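PDB 5CZW: myroilysin from Myroides profundi, which probably cleaves proteins internally as a zinc-dependent metalloendopeptidase of the astacin (M12A) family, captured here with its propeptide still blocking the metal. Local coordinates for residues D124-S127 with D128-S132; Q150-L153 with T154-W158. The protein carries 1 engineered substitution. All blocks are in the same frame, centred on the assembly; numbering follows the deposited sequence.

Contact 1. Residues D124-S127 with D128-S132; sequences DSTS and DTEFS. Engineered in segment 128-132: Thr129 (natural residue Ala).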
loop_
_atom_site.group_PDB
_atom_site.type_symbol
_atom_site.label_atom_id
_atom_site.label_comp_id
_atom_site.label_asym_id
_atom_site.label_seq_id
_atom_site.Cartn_x
_atom_site.Cartn_y
_atom_site.Cartn_z
ATOM N N ASP A 124 5.218 1.893 -17.979
ATOM C CA ASP A 124 6.595 1.593 -18.343
ATOM C C ASP A 124 7.430 2.896 -18.324
ATOM O O ASP A 124 8.662 2.850 -18.461
ATOM C CB ASP A 124 6.657 0.940 -19.733
ATOM C CG ASP A 124 6.237 -0.519 -19.725
ATOM O OD1 ASP A 124 5.894 -1.093 -18.682
ATOM O OD2 ASP A 124 6.224 -1.078 -20.812
ATOM N N SER A 125 6.774 4.031 -18.209
ATOM C CA SER A 125 7.511 5.302 -18.047
ATOM C C SER A 125 7.709 5.728 -16.599
ATOM O O SER A 125 8.396 6.727 -16.334
ATOM C CB SER A 125 6.842 6.413 -18.846
ATOM O OG SER A 125 7.061 6.199 -20.245
ATOM N N THR A 126 7.285 4.911 -15.623
ATOM C CA THR A 126 7.346 5.297 -14.227
ATOM C C THR A 126 8.828 5.400 -13.792
ATOM O O THR A 126 9.636 4.552 -14.122
ATOM C CB THR A 126 6.526 4.273 -13.356
ATOM O OG1 THR A 126 5.131 4.394 -13.663
ATOM C CG2 THR A 126 6.729 4.519 -11.888
ATOM N N SER A 127 9.131 6.447 -13.031
ATOM C CA SER A 127 10.488 6.683 -12.529
ATOM C C SER A 127 10.976 5.639 -11.562
ATOM O O SER A 127 10.173 5.017 -10.849
ATOM C CB SER A 127 10.559 8.068 -11.865
ATOM O OG SER A 127 9.969 8.077 -10.597
ATOM N N ASP A 128 12.286 5.479 -11.492
ATOM C CA ASP A 128 12.809 4.543 -10.489
ATOM C C ASP A 128 12.398 4.967 -9.073
ATOM O O ASP A 128 12.139 4.136 -8.199
ATOM C CB ASP A 128 14.310 4.354 -10.642
ATOM C CG ASP A 128 14.666 3.290 -11.706
ATOM O OD1 ASP A 128 13.795 2.478 -12.126
ATOM O OD2 ASP A 128 15.841 3.202 -12.101
ATOM N N THR A 129 12.432 6.262 -8.780
ATOM C CA THR A 129 12.090 6.706 -7.461
ATOM C C THR A 129 10.651 6.380 -7.123
ATOM O O THR A 129 10.336 5.981 -5.994
ATOM C CB THR A 129 12.271 8.209 -7.336
ATOM O OG1 THR A 129 13.646 8.472 -7.467
ATOM C CG2 THR A 129 11.876 8.623 -5.942
ATOM N N GLU A 130 9.781 6.500 -8.092
ATOM C CA GLU A 130 8.359 6.215 -7.838
ATOM C C GLU A 130 8.145 4.735 -7.648
ATOM O O GLU A 130 7.380 4.346 -6.756
ATOM C CB GLU A 130 7.496 6.719 -8.945
ATOM C CG GLU A 130 6.017 6.435 -8.751
ATOM C CD GLU A 130 5.449 6.905 -7.438
ATOM O OE1 GLU A 130 5.959 7.914 -6.846
ATOM O OE2 GLU A 130 4.495 6.244 -6.903
ATOM N N PHE A 131 8.857 3.889 -8.412
ATOM C CA PHE A 131 8.743 2.455 -8.154
ATOM C C PHE A 131 9.247 2.146 -6.750
ATOM O O PHE A 131 8.605 1.406 -5.968
ATOM C CB PHE A 131 9.489 1.557 -9.127
ATOM C CG PHE A 131 8.860 1.371 -10.482
ATOM C CD1 PHE A 131 7.700 0.591 -10.652
ATOM C CD2 PHE A 131 9.495 1.852 -11.619
ATOM C CE1 PHE A 131 7.141 0.390 -11.926
ATOM C CE2 PHE A 131 8.943 1.632 -12.864
ATOM C CZ PHE A 131 7.776 0.890 -13.031
ATOM N N SER A 132 10.403 2.681 -6.414
ATOM C CA SER A 132 11.020 2.413 -5.141
ATOM C C SER A 132 10.099 2.864 -3.995
ATOM O O SER A 132 9.809 2.099 -3.025
ATOM C CB SER A 132 12.394 3.150 -5.013
ATOM O OG SER A 132 12.990 2.849 -3.727
HETATM O O HOH W 1 12.028 2.863 -13.943
#

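Contact 2. Residues Q150-L153 with T154-W158; sequences QHPL and TNIPW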
loop_
_atom_site.group_PDB
_atom_site.type_symbol
_atom_site.label_atom_id
_atom_site.label_comp_id
_atom_site.label_asym_id
_atom_site.label_seq_id
_atom_site.Cartn_x
_atom_site.Cartn_y
_atom_site.Cartn_z
ATOM N N GLN A 150 2.314 12.133 10.804
ATOM C CA GLN A 150 2.589 13.213 11.727
ATOM C C GLN A 150 1.499 14.185 11.411
ATOM O O GLN A 150 1.486 14.745 10.320
ATOM C CB GLN A 150 3.970 13.825 11.362
ATOM C CG GLN A 150 4.565 14.771 12.393
ATOM C CD GLN A 150 4.965 13.998 13.629
ATOM O OE1 GLN A 150 4.791 14.466 14.743
ATOM N NE2 GLN A 150 5.421 12.750 13.432
ATOM N N HIS A 151 0.545 14.318 12.324
ATOM C CA HIS A 151 -0.574 15.186 12.129
ATOM C C HIS A 151 -0.179 16.685 12.139
ATOM O O HIS A 151 0.477 17.126 13.066
ATOM C CB HIS A 151 -1.672 14.916 13.171
ATOM C CG HIS A 151 -2.940 15.582 12.784
ATOM N ND1 HIS A 151 -3.667 15.160 11.693
ATOM C CD2 HIS A 151 -3.549 16.706 13.239
ATOM C CE1 HIS A 151 -4.680 15.986 11.499
ATOM N NE2 HIS A 151 -4.651 16.906 12.447
ATOM N N PRO A 152 -0.539 17.441 11.084
ATOM C CA PRO A 152 -0.047 18.818 11.151
ATOM C C PRO A 152 -0.849 19.664 12.142
ATOM O O PRO A 152 -2.053 19.425 12.333
ATOM C CB PRO A 152 -0.371 19.338 9.789
ATOM C CG PRO A 152 -1.555 18.583 9.334
ATOM C CD PRO A 152 -1.182 17.205 9.780
ATOM N N LEU A 153 -0.204 20.710 12.654
ATOM C CA LEU A 153 -0.801 21.636 13.610
ATOM C C LEU A 153 -2.070 22.336 13.048
ATOM O O LEU A 153 -2.965 22.731 13.797
ATOM C CB LEU A 153 0.281 22.638 14.013
ATOM C CG LEU A 153 0.243 23.249 15.377
ATOM C CD1 LEU A 153 0.527 22.267 16.508
ATOM C CD2 LEU A 153 1.249 24.398 15.335
ATOM N N THR A 154 -2.125 22.510 11.738
ATOM C CA THR A 154 -3.217 23.183 11.073
ATOM C C THR A 154 -4.442 22.295 10.936
ATOM O O THR A 154 -5.531 22.790 10.643
ATOM C CB THR A 154 -2.823 23.611 9.663
ATOM O OG1 THR A 154 -2.376 22.460 8.878
ATOM C CG2 THR A 154 -1.779 24.730 9.688
ATOM N N ASN A 155 -4.265 20.995 11.094
ATOM C CA ASN A 155 -5.241 20.053 10.550
ATOM C C ASN A 155 -5.177 19.967 9.058
ATOM O O ASN A 155 -4.641 20.848 8.382
ATOM C CB ASN A 155 -6.696 20.422 10.881
ATOM C CG ASN A 155 -7.024 20.211 12.357
ATOM O OD1 ASN A 155 -7.930 20.839 12.895
ATOM N ND2 ASN A 155 -6.331 19.317 12.996
ATOM N N ILE A 156 -5.753 18.892 8.547
ATOM C CA ILE A 156 -5.665 18.634 7.130
ATOM C C ILE A 156 -6.817 19.263 6.373
ATOM O O ILE A 156 -7.964 18.984 6.673
ATOM C CB ILE A 156 -5.626 17.115 6.858
ATOM C CG1 ILE A 156 -4.446 16.467 7.622
ATOM C CG2 ILE A 156 -5.545 16.869 5.344
ATOM C CD1 ILE A 156 -4.538 14.968 7.833
ATOM N N PRO A 157 -6.431 20.065 5.344
ATOM C CA PRO A 157 -7.527 20.666 4.602
ATOM C C PRO A 157 -8.194 19.789 3.540
ATOM O O PRO A 157 -8.094 20.053 2.411
ATOM C CB PRO A 157 -6.880 21.901 3.968
ATOM C CG PRO A 157 -5.578 21.428 3.604
ATOM C CD PRO A 157 -5.122 20.629 4.785
ATOM N N TRP A 158 -8.892 18.773 3.963
ATOM C CA TRP A 158 -9.601 17.906 3.061
ATOM C C TRP A 158 -10.673 18.597 2.271
ATOM O O TRP A 158 -11.467 19.442 2.810
ATOM C CB TRP A 158 -10.287 16.763 3.811
ATOM C CG TRP A 158 -9.446 15.864 4.655
ATOM C CD1 TRP A 158 -9.383 15.874 5.993
ATOM C CD2 TRP A 158 -8.534 14.834 4.221
ATOM N NE1 TRP A 158 -8.523 14.908 6.432
ATOM C CE2 TRP A 158 -7.966 14.271 5.368
ATOM C CE3 TRP A 158 -8.165 14.314 2.977
ATOM C CZ2 TRP A 158 -7.064 13.205 5.315
ATOM C CZ3 TRP A 158 -7.253 13.244 2.930
ATOM C CH2 TRP A 158 -6.721 12.721 4.102
#

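Contact 1. Residues D124-S127 with D128-S132
One face of the Phe131 ring carries the CG2 methyl of Thr126, which sits 3.8 Å from the ring centroid and only 10° off the normal, the geometry of a CH-pi contact. Thr126 CB follows over the same ring, 3.6 Å from Phe131 CE2, while the carbonyl Thr126 O comes within 3.3 Å of that CE2 carbon. Ser127 O approaches the ring obliquely. Elsewhere Phe131 meets the ring of Phe122 and the side chains of Val60 and Tyr67, so the ring joins this turn to helix 58-63 and nearby loops. The same Thr126 methyl also touches Glu130 CG at 3.7 Å, whereas Thr126 OG1 bonds the backbone N of Asp123.

Ser127 is the N-cap of helix 128-143, the helix that bears the zinc ligands His137 and His141. Its OG accepts from Glu130 N at 3.0 Å, with an N-H...O angle of 150°. A chi1 of 76°, placing OG between the backbone N and the carbonyl carbon, directs it to that amide in the first helical turn. The next amide, Phe131 N, donates to Ser127 O at 3.0 Å in a straighter bond. Replacing Phe131 with a serine would probably leave the Thr126 methyl without the aromatic face it rests on and open a gap between the turn and helix 58-63.

A bend in the Glu130 chain takes the carboxylate away from the cap to Thr134, Trp121 and Arg133, while Asp128 OD1 forms a salt bridge with Lys63. A water 2.9 Å from Thr126 O also lies within bonding distance of Asp128 OD1, although competing acceptors make it uncertain that both bonds persist together.

Contact 2. Residues Q150-L153 with T154-W158
His151 reaches forward to Asn155 and Ile156, and its side chain can be followed outward. From CB, the first torsion sets CG anti to the backbone N and carries the imidazole along the start of the turn, where Pro152 CD lies over one ring face, displaced toward the rim. Ile156 CD1 approaches obliquely, 4.0 Å from His151 ND1 and 3.8 Å from His151 CE1. His151 CD2 passes 3.8 Å from Asn155 ND2. The tip atom, NE2, accepts a hydrogen bond from Asn155 ND2 at 3.0 Å, with a moderate N-H...N angle of 142°. That donor lies just 2° out of the imidazole plane, although ring and amide planes are turned 52° apart.

The backbone explains why these groups meet: Pro152 to Asn155 form a type I beta turn, closed by Asn155 N donating to Pro152 O at 3.0 Å. This turn lies on the surface loop between helix 128-143 and helix 160-167, shortly after the zinc ligand His147. Thr154 OG1 also donates to Asn155 O at 2.8 Å, within the second half of the turn. Beyond it, Ile156 CG1 packs 4.0 Å from Pro152 CG, the two side chains crossing at about a right angle. Outside the turn, Thr190 OG1 bonds His151 N, and the His149 ring meets that of His151.

Because NE2 serves as an acceptor, the imidazole is probably neutral, with its proton on ND1.

How the contacts relate
Following the chain, strand 117-118 leads into the loop that contact 1 ends, where residues 124-127 turn into helix 128-143. That helix carries His137 and His141 to the zinc; the chain then supplies His147 and runs into contact 2, where the type I turn from Pro152 to Asn155, within residues 150-158, reverses it before helix 160-167. Contact 1 therefore closes before contact 2 opens: they stand in series, neither nesting nor crossing. Their centres lie about 28 Å apart and their nearest atoms about 17 Å, without touching. Contact 1 joins the helix start to helix 58-63, whereas contact 2 organises a surface loop beyond the last histidine ligand.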